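Local atomic coordinates of putative hydrolase (Chloroflexus aurantiacus J-10-fl, PDB entry 3CMN), a protein that is a putative hydrolase of the zincin-like metallopeptidase family, probably a zinc-dependent peptidase, seen here with no metal bound. Residues Leu144-Ala149 with Gln302-Leu307; Ile257-Ser262 with Pro347-Ile352. All coordinates share one frame; numbering follows the deposited sequence.

Overall arrangement
Both contacts lie inside one largely helical, zincin-like chain, with centres about 16 Å apart. Contact 1 is the deeper, its centre about 9 Å from that of the chain against about 15 Å for contact 2. Helix 248-279 of contact 2 packs on both segments of contact 1: Ile257 CG2 on Phe305 CE2 (3.9 Å), in helix 283-307, and Met261 CG on Ser145 OG (3.5 Å). Contact 2 then carries the packing out to the short helix 349-353, near the C-terminus. The side chain of Ser145 also comes near, without touching, His184, Glu185 and His188, an HExxH pattern consistent with the zinc site of such peptidases, though no metal is bound there.

Contact 1 (Leu144-Ala149 with Gln302-Leu307); sequences LSLLSA and QMVFRL
Leu146 lies over one face of the Phe305 ring, and this CH-pi contact is the heart of the junction between the short helical segment 144-149 and the last turns of helix 283-307. Leu146 CG sits 3.9 Å from the ring centroid, 17° off the normal and offset toward the rim. Its two methyls divide the work. Leu146 CD2 reaches Phe305 CE2 at 3.7 Å, while Leu146 CD1 passes the root of the ring to meet Val304 O at 3.7 Å and Val304 CG1 at 4.1 Å. The ring is brought here by its first torsion: Phe305 CG stands anti to the carbonyl carbon (chi1 -80°), which carries the end of the side chain closer to 144-149 than its first bond would suggest. At the ring edge, near its plane, Ser145 CB abuts Phe305 CZ at 3.6 Å. The hydroxyl of Ser145 is hydrogen-bonded to Asp301, one helical turn before Phe305, adding a polar tie beside the apolar packing. Val304 splits its methyls between two leucines: CG1 faces Leu146, and CG2 meets Leu144 CD2 at 4.1 Å, where the two side chains cross at about a right angle. Within 144-149, Leu144 O accepts hydrogen bonds from Leu147 N and Ser148 OG. An alanine in place of Phe305 would leave Leu146 without the ring face it rests on and is likely to open a gap beside Ser145 CB. Helix 197-210 closes the cluster, with Phe202 touching both Leu146 and Phe305; helix 79-92 meets Leu144 through Trp82, and helix 120-135 reaches Val304 through Leu134.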
loop_
_atom_site.group_PDB
_atom_site.type_symbol
_atom_site.label_atom_id
_atom_site.label_comp_id
_atom_site.label_asym_id
_atom_site.label_seq_id
_atom_site.Cartn_x
_atom_site.Cartn_y
_atom_site.Cartn_z
ATOM N N LEU A 144 0.843 1.344 3.807
ATOM C CA LEU A 144 1.866 0.538 4.448
ATOM C C LEU A 144 1.646 -0.939 4.117
ATOM O O LEU A 144 0.685 -1.553 4.562
ATOM C CB LEU A 144 1.814 0.776 5.954
ATOM C CG LEU A 144 1.839 2.258 6.363
ATOM C CD1 LEU A 144 1.677 2.371 7.867
ATOM C CD2 LEU A 144 3.146 2.905 5.909
ATOM N N SER A 145 2.547 -1.496 3.316
ATOM C CA SER A 145 2.463 -2.890 2.892
ATOM C C SER A 145 2.242 -3.878 4.031
ATOM O O SER A 145 1.346 -4.721 3.954
ATOM C CB SER A 145 3.726 -3.283 2.123
ATOM O OG SER A 145 3.889 -2.469 0.979
ATOM N N LEU A 146 3.053 -3.787 5.083
ATOM C CA LEU A 146 2.916 -4.708 6.211
ATOM C C LEU A 146 1.555 -4.641 6.900
ATOM O O LEU A 146 1.153 -5.580 7.585
ATOM C CB LEU A 146 4.040 -4.484 7.235
ATOM C CG LEU A 146 5.399 -5.046 6.795
ATOM C CD1 LEU A 146 6.447 -4.783 7.869
ATOM C CD2 LEU A 146 5.269 -6.536 6.531
ATOM N N LEU A 147 0.840 -3.535 6.726
ATOM C CA LEU A 147 -0.483 -3.416 7.316
ATOM C C LEU A 147 -1.518 -3.896 6.304
ATOM O O LEU A 147 -2.632 -4.249 6.669
ATOM C CB LEU A 147 -0.779 -1.968 7.725
ATOM C CG LEU A 147 -0.082 -1.424 8.979
ATOM C CD1 LEU A 147 -0.575 -0.006 9.235
ATOM C CD2 LEU A 147 -0.373 -2.308 10.197
ATOM N N SER A 148 -1.137 -3.923 5.031
ATOM C CA SER A 148 -2.038 -4.362 3.967
ATOM C C SER A 148 -2.117 -5.885 3.837
ATOM O O SER A 148 -3.003 -6.409 3.161
ATOM C CB SER A 148 -1.601 -3.763 2.622
ATOM O OG SER A 148 -1.561 -2.347 2.671
ATOM N N ALA A 149 -1.190 -6.590 4.482
ATOM C CA ALA A 149 -1.155 -8.050 4.421
ATOM C C ALA A 149 -2.515 -8.696 4.715
ATOM O O ALA A 149 -3.208 -8.324 5.668
ATOM C CB ALA A 149 -0.094 -8.592 5.388
ATOM N N GLN A 302 9.167 1.308 3.484
ATOM C CA GLN A 302 10.393 0.563 3.669
ATOM C C GLN A 302 10.821 0.620 5.141
ATOM O O GLN A 302 11.225 -0.394 5.728
ATOM C CB GLN A 302 11.471 1.173 2.797
ATOM C CG GLN A 302 12.782 0.462 2.886
ATOM C CD GLN A 302 13.808 1.113 2.009
ATOM O OE1 GLN A 302 14.879 1.489 2.471
ATOM N NE2 GLN A 302 13.483 1.264 0.731
ATOM N N MET A 303 10.731 1.822 5.716
ATOM C CA MET A 303 11.068 2.077 7.115
ATOM C C MET A 303 10.338 1.090 8.019
ATOM O O MET A 303 10.925 0.558 8.966
ATOM C CB MET A 303 10.677 3.520 7.491
ATOM C CG MET A 303 10.919 3.949 8.957
ATOM S SD MET A 303 9.801 3.305 10.250
ATOM C CE MET A 303 8.346 4.293 10.001
ATOM N N VAL A 304 9.062 0.850 7.731
ATOM C CA VAL A 304 8.270 -0.077 8.534
ATOM C C VAL A 304 8.812 -1.505 8.433
ATOM O O VAL A 304 8.755 -2.257 9.400
ATOM C CB VAL A 304 6.776 -0.068 8.116
ATOM C CG1 VAL A 304 5.958 -0.867 9.107
ATOM C CG2 VAL A 304 6.258 1.351 8.048
ATOM N N PHE A 305 9.332 -1.886 7.268
ATOM C CA PHE A 305 9.892 -3.228 7.114
ATOM C C PHE A 305 11.135 -3.385 7.989
ATOM O O PHE A 305 11.253 -4.345 8.749
ATOM C CB PHE A 305 10.264 -3.523 5.652
ATOM C CG PHE A 305 9.093 -3.922 4.787
ATOM C CD1 PHE A 305 8.344 -2.963 4.111
ATOM C CD2 PHE A 305 8.735 -5.265 4.651
ATOM C CE1 PHE A 305 7.255 -3.335 3.310
ATOM C CE2 PHE A 305 7.650 -5.645 3.854
ATOM C CZ PHE A 305 6.912 -4.679 3.185
ATOM N N ARG A 306 12.054 -2.433 7.883
ATOM C CA ARG A 306 13.303 -2.464 8.643
ATOM C C ARG A 306 13.091 -2.390 10.145
ATOM O O ARG A 306 13.828 -2.997 10.914
ATOM C CB ARG A 306 14.189 -1.311 8.214
ATOM C CG ARG A 306 14.535 -1.331 6.747
ATOM C CD ARG A 306 14.936 0.051 6.334
ATOM N NE ARG A 306 15.429 0.114 4.969
ATOM C CZ ARG A 306 16.506 -0.532 4.532
ATOM N NH1 ARG A 306 17.207 -1.307 5.349
ATOM N NH2 ARG A 306 16.906 -0.375 3.277
ATOM N N LEU A 307 12.088 -1.621 10.555
ATOM C CA LEU A 307 11.749 -1.466 11.961
ATOM C C LEU A 307 11.382 -2.830 12.551
ATOM O O LEU A 307 11.817 -3.187 13.651
ATOM C CB LEU A 307 10.567 -0.504 12.087
ATOM C CG LEU A 307 10.022 -0.205 13.485
ATOM C CD1 LEU A 307 11.123 0.379 14.371
ATOM C CD2 LEU A 307 8.855 0.757 13.364
#

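Contact 2 (Ile257-Ser262 with Pro347-Ile352)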
loop_
_atom_site.group_PDB
_atom_site.type_symbol
_atom_site.label_atom_id
_atom_site.label_comp_id
_atom_site.label_asym_id
_atom_site.label_seq_id
_atom_site.Cartn_x
_atom_site.Cartn_y
_atom_site.Cartn_z
ATOM N N ILE A 257 10.069 -10.254 -1.794
ATOM C CA ILE A 257 9.212 -9.263 -1.151
ATOM C C ILE A 257 9.325 -7.962 -1.937
ATOM O O ILE A 257 8.320 -7.297 -2.215
ATOM C CB ILE A 257 9.644 -9.010 0.315
ATOM C CG1 ILE A 257 9.412 -10.275 1.141
ATOM C CG2 ILE A 257 8.863 -7.825 0.905
ATOM C CD1 ILE A 257 10.008 -10.227 2.534
ATOM N N GLN A 258 10.555 -7.617 -2.305
ATOM C CA GLN A 258 10.811 -6.413 -3.070
ATOM C C GLN A 258 10.140 -6.461 -4.438
ATOM O O GLN A 258 9.513 -5.486 -4.850
ATOM C CB GLN A 258 12.317 -6.206 -3.222
ATOM C CG GLN A 258 12.977 -5.681 -1.960
ATOM C CD GLN A 258 14.491 -5.697 -2.039
ATOM O OE1 GLN A 258 15.069 -5.463 -3.101
ATOM N NE2 GLN A 258 15.141 -5.955 -0.906
ATOM N N ALA A 259 10.256 -7.587 -5.140
ATOM C CA ALA A 259 9.640 -7.701 -6.457
ATOM C C ALA A 259 8.110 -7.670 -6.376
ATOM O O ALA A 259 7.456 -7.135 -7.256
ATOM C CB ALA A 259 10.122 -8.972 -7.158
ATOM N N LEU A 260 7.538 -8.240 -5.321
ATOM C CA LEU A 260 6.081 -8.235 -5.151
ATOM C C LEU A 260 5.605 -6.798 -4.894
ATOM O O LEU A 260 4.685 -6.310 -5.536
ATOM C CB LEU A 260 5.674 -9.139 -3.973
ATOM C CG LEU A 260 4.219 -9.040 -3.473
ATOM C CD1 LEU A 260 3.253 -9.618 -4.530
ATOM C CD2 LEU A 260 4.066 -9.809 -2.149
ATOM N N MET A 261 6.245 -6.123 -3.949
ATOM C CA MET A 261 5.884 -4.748 -3.630
ATOM C C MET A 261 5.988 -3.869 -4.885
ATOM O O MET A 261 5.129 -3.029 -5.143
ATOM C CB MET A 261 6.783 -4.220 -2.498
ATOM C CG MET A 261 6.117 -4.211 -1.113
ATOM S SD MET A 261 5.293 -5.748 -0.596
ATOM C CE MET A 261 3.602 -5.394 -1.029
ATOM N N SER A 262 7.028 -4.091 -5.679
ATOM C CA SER A 262 7.233 -3.334 -6.907
ATOM C C SER A 262 6.118 -3.549 -7.941
ATOM O O SER A 262 5.593 -2.592 -8.518
ATOM C CB SER A 262 8.571 -3.706 -7.519
ATOM O OG SER A 262 8.772 -2.981 -8.715
ATOM N N PRO A 347 7.476 -11.308 -11.598
ATOM C CA PRO A 347 8.839 -11.177 -12.114
ATOM C C PRO A 347 9.830 -11.071 -10.967
ATOM O O PRO A 347 9.450 -10.760 -9.834
ATOM C CB PRO A 347 8.778 -9.888 -12.919
ATOM C CG PRO A 347 7.834 -9.058 -12.106
ATOM C CD PRO A 347 6.723 -10.056 -11.777
ATOM N N SER A 348 11.095 -11.351 -11.260
ATOM C CA SER A 348 12.137 -11.225 -10.254
ATOM C C SER A 348 12.491 -9.744 -10.341
ATOM O O SER A 348 11.963 -9.035 -11.204
ATOM C CB SER A 348 13.351 -12.067 -10.637
ATOM O OG SER A 348 13.912 -11.607 -11.857
ATOM N N MET A 349 13.362 -9.262 -9.460
ATOM C CA MET A 349 13.749 -7.862 -9.543
ATOM C C MET A 349 14.440 -7.664 -10.888
ATOM O O MET A 349 14.305 -6.621 -11.525
ATOM C CB MET A 349 14.674 -7.477 -8.383
ATOM C CG MET A 349 13.920 -7.012 -7.139
ATOM S SD MET A 349 12.744 -5.669 -7.483
ATOM C CE MET A 349 13.827 -4.494 -8.206
ATOM N N ASP A 350 15.160 -8.690 -11.327
ATOM C CA ASP A 350 15.848 -8.658 -12.614
ATOM C C ASP A 350 14.856 -8.500 -13.759
ATOM O O ASP A 350 15.014 -7.625 -14.611
ATOM C CB ASP A 350 16.644 -9.943 -12.823
ATOM C CG ASP A 350 18.064 -9.832 -12.318
ATOM O OD1 ASP A 350 18.785 -8.918 -12.777
ATOM O OD2 ASP A 350 18.460 -10.652 -11.463
ATOM N N GLU A 351 13.828 -9.349 -13.776
ATOM C CA GLU A 351 12.813 -9.291 -14.824
ATOM C C GLU A 351 12.126 -7.928 -14.820
ATOM O O GLU A 351 11.711 -7.435 -15.864
ATOM C CB GLU A 351 11.802 -10.428 -14.637
ATOM C CG GLU A 351 12.434 -11.797 -14.865
ATOM C CD GLU A 351 11.523 -12.960 -14.513
ATOM O OE1 GLU A 351 11.089 -13.049 -13.342
ATOM O OE2 GLU A 351 11.246 -13.794 -15.404
ATOM N N ILE A 352 12.015 -7.315 -13.647
ATOM C CA ILE A 352 11.406 -5.998 -13.548
ATOM C C ILE A 352 12.310 -4.989 -14.256
ATOM O O ILE A 352 11.831 -4.018 -14.849
ATOM C CB ILE A 352 11.191 -5.596 -12.058
ATOM C CG1 ILE A 352 9.793 -6.026 -11.621
ATOM C CG2 ILE A 352 11.373 -4.091 -11.857
ATOM C CD1 ILE A 352 9.510 -5.803 -10.157
#
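Met349 folds back at chi2 and chi3 (-54° and -56°), and this hooked shape sets its sulfur against the backbone of helix 248-279, with Met349 SD 3.8 Å from Ala259 CA. Ser262 OG, anti to the backbone N (chi1 180°), lies 3.3 Å from Ile352 CD1, and Ser262 CB packs tightly on the same methyl. Between these two fittings Ala259 fills the middle. Its CB points into the other segment and touches Pro347 O at 3.3 Å, and its small size lets the backbones come close, Ala259 CA lying 5.1 Å from Met349 CA. The opposing helix start is shaped by a capping box: Ser348 OG accepts from Glu351 N at 3.0 Å in a nearly straight bond, and Glu351 OE1 accepts from Ser348 N through its anti lone pair. The second carboxylate oxygen of Glu351 pairs with Arg361 of helix 355-363, while Phe323 of helix 319-331 packs on Pro347 and Ile352. No hydrogen bond joins the two segments; they meet by van der Waals contact, in which carbon also touches oxygen, as at Ala259 CB with Pro347 O, and the polar bonds organise the N-terminus of helix 349-353 instead of bridging to helix 248-279.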